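Local atomic coordinates of uncharacterized protein (Bacteroides dorei DSM 17855, PDB entry 5TGF), a protein that is a putative serine beta-lactamase-related hydrolase, probably acting on an amide or ester substrate not yet identified, and binds calcium. Residues 60-65 with 282-287; 235-240 with 265-270. All blocks are in the same frame, centred on the assembly; numbering follows the deposited sequence.

Contact 1 (60-65 with 282-287); sequences GKWVAA and YQISSP
The indole of Trp62 lies along residues 284-286, its six-membered ring doing most of the touching. CZ2 of Trp62 comes within 3.7 Å of CG2 of Ile284, and the two side chains cross at about a right angle. CZ3 of Trp62 reaches the backbone instead, 3.8 Å from CA of Ser285. Nearer the helix, CB of Trp62 packs 3.7 Å from CB of Ser286, which also approaches CE3. The indole is swung out along the strand because CG of Trp62 stands anti to the backbone N (chi1 -158°). No hydrogen bond spans the two segments; the hydroxyl of Ser286 bonds to the carbonyl oxygen of Ser58, just ahead of the helix. Lys61 adds only its CB, 3.9 Å from OG of Ser286. Its NZ turns away to Ser58 OG, Tyr147 OH and Gly200 O, consistent with the SxxK lysine of serine beta-lactamases and penicillin-binding proteins. The contact thus sets the first turn of helix 60-74 against the end of strand 281-285, while helix 207-218 also packs on Trp62, with Phe213 meeting the indole edge-to-face, and Ile296 of strand 293-297 touches it too.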
ATOM      1  N   GLY A  60       0.127  -3.974  -1.582  1.00 11.08           N
ATOM      2  CA  GLY A  60      -1.082  -3.747  -2.367  1.00 11.00           C
ATOM      3  C   GLY A  60      -2.023  -2.644  -1.915  1.00 12.06           C
ATOM      4  O   GLY A  60      -2.878  -2.239  -2.704  1.00 13.39           O
ATOM      5  N   LYS A  61      -1.873  -2.114  -0.691  1.00 10.82           N
ATOM      6  CA  LYS A  61      -2.766  -1.041  -0.230  1.00 11.94           C
ATOM      7  C   LYS A  61      -2.647   0.181  -1.139  1.00 12.19           C
ATOM      8  O   LYS A  61      -3.644   0.819  -1.444  1.00 10.22           O
ATOM      9  CB  LYS A  61      -2.514  -0.664   1.234  1.00 13.60           C
ATOM     10  CG  LYS A  61      -3.060  -1.660   2.240  1.00 14.20           C
ATOM     11  CD  LYS A  61      -2.873  -1.182   3.687  1.00 16.59           C
ATOM     12  CE  LYS A  61      -3.527  -2.101   4.708  1.00 16.00           C
ATOM     13  NZ  LYS A  61      -2.870  -3.419   4.889  1.00 16.31           N
ATOM     14  N   TRP A  62      -1.428   0.475  -1.566  1.00 12.66           N
ATOM     15  CA  TRP A  62      -1.156   1.614  -2.453  1.00 13.86           C
ATOM     16  C   TRP A  62      -1.886   1.430  -3.773  1.00 13.18           C
ATOM     17  O   TRP A  62      -2.524   2.338  -4.271  1.00 13.30           O
ATOM     18  CB  TRP A  62       0.346   1.749  -2.681  1.00 14.24           C
ATOM     19  CG  TRP A  62       0.823   3.122  -3.128  1.00 14.48           C
ATOM     20  CD1 TRP A  62       0.063   4.198  -3.596  1.00 14.82           C
ATOM     21  CD2 TRP A  62       2.171   3.569  -3.111  1.00 14.08           C
ATOM     22  NE1 TRP A  62       0.880   5.281  -3.835  1.00 15.39           N
ATOM     23  CE2 TRP A  62       2.177   4.915  -3.575  1.00 14.09           C
ATOM     24  CE3 TRP A  62       3.370   2.963  -2.750  1.00 13.07           C
ATOM     25  CZ2 TRP A  62       3.349   5.659  -3.679  1.00 14.95           C
ATOM     26  CZ3 TRP A  62       4.524   3.708  -2.803  1.00 15.14           C
ATOM     27  CH2 TRP A  62       4.504   5.062  -3.259  1.00 13.64           C
ATOM     28  N   VAL A  63      -1.738   0.253  -4.351  1.00 13.28           N
ATOM     29  CA  VAL A  63      -2.414  -0.104  -5.618  1.00 13.27           C
ATOM     30  C   VAL A  63      -3.933  -0.107  -5.452  1.00 13.70           C
ATOM     31  O   VAL A  63      -4.657   0.391  -6.304  1.00 13.82           O
ATOM     32  CB  VAL A  63      -1.918  -1.455  -6.166  1.00 14.32           C
ATOM     33  CG1 VAL A  63      -2.630  -1.788  -7.485  1.00 14.13           C
ATOM     34  CG2 VAL A  63      -0.401  -1.437  -6.326  1.00 14.87           C
ATOM     35  N   ALA A  64      -4.434  -0.626  -4.341  1.00 12.98           N
ATOM     36  CA  ALA A  64      -5.893  -0.659  -4.140  1.00 14.07           C
ATOM     37  C   ALA A  64      -6.498   0.733  -3.982  1.00 14.05           C
ATOM     38  O   ALA A  64      -7.566   1.039  -4.543  1.00 13.90           O
ATOM     39  CB  ALA A  64      -6.224  -1.530  -2.941  1.00 14.93           C
ATOM     40  N   ALA A  65      -5.800   1.614  -3.270  1.00 13.76           N
ATOM     41  CA  ALA A  65      -6.208   3.014  -3.192  1.00 13.14           C
ATOM     42  C   ALA A  65      -6.233   3.669  -4.595  1.00 13.27           C
ATOM     43  O   ALA A  65      -7.128   4.481  -4.891  1.00 14.39           O
ATOM     44  CB  ALA A  65      -5.271   3.782  -2.275  1.00 13.48           C
ATOM     45  N   TYR A 282       7.492  13.919   1.185  1.00 16.78           N
ATOM     46  CA  TYR A 282       8.463  13.735   0.114  1.00 15.18           C
ATOM     47  C   TYR A 282       9.047  12.329   0.070  1.00 14.86           C
ATOM     48  O   TYR A 282       9.731  11.959  -0.891  1.00 15.53           O
ATOM     49  CB  TYR A 282       9.559  14.813   0.211  1.00 15.20           C
ATOM     50  CG  TYR A 282      10.461  14.768   1.411  1.00 16.09           C
ATOM     51  CD1 TYR A 282      11.560  13.928   1.452  1.00 16.63           C
ATOM     52  CD2 TYR A 282      10.252  15.617   2.490  1.00 18.64           C
ATOM     53  CE1 TYR A 282      12.400  13.889   2.549  1.00 16.73           C
ATOM     54  CE2 TYR A 282      11.086  15.582   3.604  1.00 18.04           C
ATOM     55  CZ  TYR A 282      12.174  14.728   3.607  1.00 17.97           C
ATOM     56  OH  TYR A 282      13.011  14.669   4.675  1.00 16.95           O
ATOM     57  N   GLN A 283       8.722  11.512   1.050  1.00 13.63           N
ATOM     58  CA  GLN A 283       8.921  10.052   0.907  1.00 13.30           C
ATOM     59  C   GLN A 283       7.643   9.326   1.313  1.00 14.76           C
ATOM     60  O   GLN A 283       7.101   9.554   2.408  1.00 16.37           O
ATOM     61  CB  GLN A 283      10.111   9.566   1.721  1.00 13.23           C
ATOM     62  CG  GLN A 283      10.512   8.123   1.377  1.00 14.24           C
ATOM     63  CD  GLN A 283      11.873   7.725   1.930  1.00 13.66           C
ATOM     64  OE1 GLN A 283      12.890   8.000   1.310  1.00 15.77           O
ATOM     65  NE2 GLN A 283      11.889   7.074   3.099  1.00 14.58           N
ATOM     66  N   ILE A 284       7.145   8.520   0.397  1.00 15.09           N
ATOM     67  CA  ILE A 284       5.914   7.766   0.559  1.00 14.24           C
ATOM     68  C   ILE A 284       6.205   6.265   0.244  1.00 14.54           C
ATOM     69  O   ILE A 284       7.023   5.918  -0.629  1.00 12.16           O
ATOM     70  CB  ILE A 284       4.855   8.314  -0.424  1.00 18.25           C
ATOM     71  CG1 ILE A 284       4.448   9.752  -0.031  1.00 21.29           C
ATOM     72  CG2 ILE A 284       3.603   7.436  -0.458  1.00 18.63           C
ATOM     73  CD1 ILE A 284       3.952  10.538  -1.205  1.00 30.62           C
ATOM     74  N   SER A 285       5.536   5.377   0.978  1.00 12.84           N
ATOM     75  CA  SER A 285       5.748   3.949   0.830  1.00 12.70           C
ATOM     76  C   SER A 285       4.514   3.151   1.187  1.00 13.09           C
ATOM     77  O   SER A 285       3.529   3.685   1.731  1.00 13.29           O
ATOM     78  CB  SER A 285       6.879   3.517   1.748  1.00 13.47           C
ATOM     79  OG  SER A 285       6.361   3.467   3.074  1.00 15.18           O
ATOM     80  N   SER A 286       4.560   1.851   0.867  1.00 14.06           N
ATOM     81  CA  SER A 286       3.538   0.886   1.301  1.00 12.56           C
ATOM     82  C   SER A 286       4.188  -0.496   1.620  1.00 12.39           C
ATOM     83  O   SER A 286       4.021  -1.460   0.868  1.00 13.52           O
ATOM     84  CB  SER A 286       2.451   0.760   0.244  1.00 12.65           C
ATOM     85  OG  SER A 286       1.257   0.171   0.782  1.00 12.57           O
ATOM     86  N   PRO A 287       4.947  -0.598   2.741  1.00 11.93           N
ATOM     87  CA  PRO A 287       5.641  -1.845   3.023  1.00 11.50           C
ATOM     88  C   PRO A 287       4.683  -2.965   3.380  1.00 11.72           C
ATOM     89  O   PRO A 287       3.652  -2.712   3.973  1.00 11.20           O
ATOM     90  CB  PRO A 287       6.520  -1.519   4.235  1.00 13.23           C
ATOM     91  CG  PRO A 287       6.453  -0.044   4.381  1.00 12.71           C
ATOM     92  CD  PRO A 287       5.128   0.377   3.817  1.00 13.17           C
TER

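Contact 2 (235-240 with 265-270)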
ATOM      1  N   GLN A 235      -2.445  13.683  -5.624  1.00 18.36           N
ATOM      2  CA  GLN A 235      -2.125  14.592  -4.531  1.00 20.68           C
ATOM      3  C   GLN A 235      -2.917  14.278  -3.254  1.00 20.06           C
ATOM      4  O   GLN A 235      -2.351  14.233  -2.147  1.00 19.06           O
ATOM      5  CB  GLN A 235      -2.309  16.050  -4.939  1.00 24.63           C
ATOM      6  CG  GLN A 235      -1.244  16.535  -5.907  1.00 34.28           C
ATOM      7  CD  GLN A 235       0.174  16.346  -5.361  1.00 42.03           C
ATOM      8  OE1 GLN A 235       0.937  15.499  -5.846  1.00 40.80           O
ATOM      9  NE2 GLN A 235       0.511  17.096  -4.309  1.00 54.13           N
ATOM     10  N   THR A 236      -4.196  13.987  -3.418  1.00 17.93           N
ATOM     11  CA  THR A 236      -5.068  13.636  -2.283  1.00 17.70           C
ATOM     12  C   THR A 236      -4.616  12.303  -1.646  1.00 16.05           C
ATOM     13  O   THR A 236      -4.612  12.188  -0.425  1.00 17.82           O
ATOM     14  CB  THR A 236      -6.541  13.552  -2.720  1.00 19.16           C
ATOM     15  OG1 THR A 236      -6.984  14.877  -3.100  1.00 21.86           O
ATOM     16  CG2 THR A 236      -7.440  13.031  -1.585  1.00 19.87           C
HETATM   17  N   MSE A 237      -4.189  11.341  -2.464  1.00 15.99           N
HETATM   18  CA  MSE A 237      -3.686  10.073  -1.938  1.00 15.86           C
HETATM   19  C   MSE A 237      -2.459  10.276  -1.059  1.00 15.44           C
HETATM   20  O   MSE A 237      -2.173   9.453  -0.174  1.00 16.15           O
HETATM   21  CB  MSE A 237      -3.354   9.115  -3.097  1.00 18.11           C
HETATM   22  CG  MSE A 237      -4.572   8.527  -3.845  1.00 18.23           C
HETATM   23 SE   MSE A 237      -3.922   7.669  -5.506  0.76 21.11          SE
HETATM   24  CE  MSE A 237      -2.958   6.136  -4.677  1.00 21.30           C
ATOM     25  N   GLN A 238      -1.665  11.285  -1.391  1.00 15.60           N
ATOM     26  CA  GLN A 238      -0.403  11.609  -0.693  1.00 16.14           C
ATOM     27  C   GLN A 238      -0.533  12.632   0.425  1.00 16.58           C
ATOM     28  O   GLN A 238       0.457  12.906   1.121  1.00 15.76           O
ATOM     29  CB  GLN A 238       0.640  12.057  -1.731  1.00 16.71           C
ATOM     30  CG  GLN A 238       0.958  10.975  -2.735  1.00 18.33           C
ATOM     31  CD  GLN A 238       1.975  11.381  -3.793  1.00 20.00           C
ATOM     32  OE1 GLN A 238       2.564  12.469  -3.730  1.00 20.08           O
ATOM     33  NE2 GLN A 238       2.265  10.465  -4.709  1.00 17.35           N
ATOM     34  N   ALA A 239      -1.722  13.207   0.600  1.00 15.78           N
ATOM     35  CA  ALA A 239      -1.952  14.230   1.626  1.00 17.12           C
ATOM     36  C   ALA A 239      -2.142  13.594   2.999  1.00 17.96           C
ATOM     37  O   ALA A 239      -2.426  12.420   3.116  1.00 17.52           O
ATOM     38  CB  ALA A 239      -3.204  15.062   1.299  1.00 18.13           C
ATOM     39  N   ASP A 240      -2.085  14.431   4.019  1.00 16.78           N
ATOM     40  CA  ASP A 240      -2.407  14.045   5.376  1.00 19.61           C
ATOM     41  C   ASP A 240      -3.864  13.603   5.461  1.00 17.28           C
ATOM     42  O   ASP A 240      -4.749  14.424   5.359  1.00 18.36           O
ATOM     43  CB  ASP A 240      -2.193  15.260   6.303  1.00 20.36           C
ATOM     44  CG  ASP A 240      -2.506  14.964   7.761  1.00 21.87           C
ATOM     45  OD1 ASP A 240      -2.745  13.801   8.143  1.00 22.62           O
ATOM     46  OD2 ASP A 240      -2.429  15.892   8.561  1.00 24.17           O
ATOM     47  N   TYR A 265      -0.025   8.974   7.417  1.00 12.61           N
ATOM     48  CA  TYR A 265      -0.694   8.144   6.396  1.00 11.94           C
ATOM     49  C   TYR A 265      -1.555   8.994   5.491  1.00 14.32           C
ATOM     50  O   TYR A 265      -2.190   9.951   5.943  1.00 14.50           O
ATOM     51  CB  TYR A 265      -1.534   7.036   7.075  1.00 11.47           C
ATOM     52  CG  TYR A 265      -1.638   5.737   6.324  1.00 11.08           C
ATOM     53  CD1 TYR A 265      -0.652   4.765   6.419  1.00 11.43           C
ATOM     54  CD2 TYR A 265      -2.737   5.476   5.487  1.00 12.10           C
ATOM     55  CE1 TYR A 265      -0.760   3.560   5.748  1.00 10.36           C
ATOM     56  CE2 TYR A 265      -2.839   4.274   4.799  1.00 12.05           C
ATOM     57  CZ  TYR A 265      -1.850   3.322   4.931  1.00 11.70           C
ATOM     58  OH  TYR A 265      -1.979   2.095   4.274  1.00 14.32           O
ATOM     59  N   GLY A 266      -1.603   8.596   4.225  1.00 13.32           N
ATOM     60  CA  GLY A 266      -2.484   9.155   3.231  1.00 13.21           C
ATOM     61  C   GLY A 266      -3.627   8.213   2.940  1.00 13.58           C
ATOM     62  O   GLY A 266      -4.334   7.793   3.879  1.00 14.20           O
ATOM     63  N   LEU A 267      -3.875   7.938   1.657  1.00 12.40           N
ATOM     64  CA  LEU A 267      -4.830   6.904   1.238  1.00 12.60           C
ATOM     65  C   LEU A 267      -4.091   5.652   0.811  1.00 13.03           C
ATOM     66  O   LEU A 267      -3.357   5.639  -0.194  1.00 13.35           O
ATOM     67  CB  LEU A 267      -5.706   7.397   0.086  1.00 14.05           C
ATOM     68  CG  LEU A 267      -6.427   8.725   0.344  1.00 14.02           C
ATOM     69  CD1 LEU A 267      -7.166   9.174  -0.916  1.00 15.68           C
ATOM     70  CD2 LEU A 267      -7.427   8.607   1.477  1.00 15.14           C
ATOM     71  N   GLY A 268      -4.124   4.639   1.661  1.00 12.17           N
ATOM     72  CA  GLY A 268      -3.398   3.383   1.399  1.00 12.66           C
ATOM     73  C   GLY A 268      -1.877   3.464   1.273  1.00 12.65           C
ATOM     74  O   GLY A 268      -1.293   2.648   0.606  1.00 11.60           O
ATOM     75  N   GLU A 269      -1.253   4.456   1.900  1.00 11.90           N
ATOM     76  CA  GLU A 269       0.169   4.671   1.790  1.00 12.76           C
ATOM     77  C   GLU A 269       0.675   5.470   2.995  1.00 11.74           C
ATOM     78  O   GLU A 269      -0.044   6.373   3.522  1.00 12.65           O
ATOM     79  CB  GLU A 269       0.496   5.409   0.491  1.00 12.84           C
ATOM     80  CG  GLU A 269      -0.153   6.793   0.353  1.00 13.69           C
ATOM     81  CD  GLU A 269      -0.460   7.152  -1.114  1.00 15.21           C
ATOM     82  OE1 GLU A 269       0.290   7.952  -1.730  1.00 15.52           O
ATOM     83  OE2 GLU A 269      -1.424   6.558  -1.695  1.00 17.48           O
ATOM     84  N   TRP A 270       1.893   5.153   3.425  1.00 11.01           N
ATOM     85  CA  TRP A 270       2.546   5.859   4.524  1.00 11.16           C
ATOM     86  C   TRP A 270       3.260   7.095   4.012  1.00 11.97           C
ATOM     87  O   TRP A 270       3.956   7.070   2.961  1.00 12.68           O
ATOM     88  CB  TRP A 270       3.593   4.966   5.240  1.00 11.42           C
ATOM     89  CG  TRP A 270       3.045   3.713   5.889  1.00 11.79           C
ATOM     90  CD1 TRP A 270       2.921   2.464   5.320  1.00 11.98           C
ATOM     91  CD2 TRP A 270       2.600   3.573   7.235  1.00 11.19           C
ATOM     92  NE1 TRP A 270       2.346   1.600   6.207  1.00 13.13           N
ATOM     93  CE2 TRP A 270       2.148   2.254   7.392  1.00 11.61           C
ATOM     94  CE3 TRP A 270       2.434   4.478   8.304  1.00 11.65           C
ATOM     95  CZ2 TRP A 270       1.579   1.796   8.578  1.00 12.29           C
ATOM     96  CZ3 TRP A 270       1.892   3.998   9.505  1.00 11.57           C
ATOM     97  CH2 TRP A 270       1.477   2.692   9.631  1.00 11.97           C
TER
HETATM   98  O   HOH W   1       0.064   8.157  -4.428  1.00 18.88           O
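The carbonyl oxygen of Met237, a selenomethionine in this crystal, receives the backbone N-H of Leu267 in a nearly straight hydrogen bond (N to O 2.9 Å, 169° at the hydrogen). The donor is tilted 28° from the carbonyl plane. CA of Gly266 adds a CA-H...O contact to Met237 O at 3.4 Å, and another to the carbonyl oxygen of Ala239, so the chain at Gly266 fits closely against the end of the helix. Glu269 also crowds the Met237 carbonyl: its CD lies 3.0 Å from Met237 O, but its carboxyl oxygens form no hydrogen bond there. Instead, a water donates to OE1 of Glu269 (2.7 Å) and accepts from NE2 of Gln238. The amide and carboxyl planes are strongly inclined, and OE1 of Glu269 also lies 3.3 Å from CG of Gln238. The other end of the Gln238 amide, OE1, bonds to Lys298. In Glu269, chi1 of 60° sets CG between the backbone N and the carbonyl carbon, and a bend at chi2 then brings the carboxyl group to the helix end. OE2 of Glu269 meets CE of Met237, the two side chains crossing at about a right angle. Apolar packing completes the joint: CD1 of Leu267 sits over the last turn of the helix, 3.9 Å from CG2 of Thr236 and close to CA and CG of Met237. Beyond these segments, Met237 and Glu269 both touch Trp62 of helix 60-74, and the ring of Tyr265 meets that of His106 edge-to-face. This is a helix C-terminus docked on an irregular loop, with a late helical carbonyl taking a loop N-H; here it holds the end of helix 231-238 against the approach to edge strand 270-274, within the beta-lactamase-type fold.

Overall arrangement
From the N terminus, the chain passes through the first two strands of the six-stranded sheet and enters helix 60-74. There contact 1 opens a loop of 216 intervening residues, with far more helix than strand, that closes at strand 281-285. Contact 2 is nested within it and closes a much shorter loop, from the end of helix 231-238 to residues 265-270, which lead into strand 270-274. The centres of the two contacts are 8 Å apart and the segments touch directly: Trp270 N probably bonds to Ser285 O (2.8 Å), and CD1 of Ile284 packs on the Gln238 amide. Together they join the helical part of the fold to the 281-285/270-274 end of the antiparallel sheet.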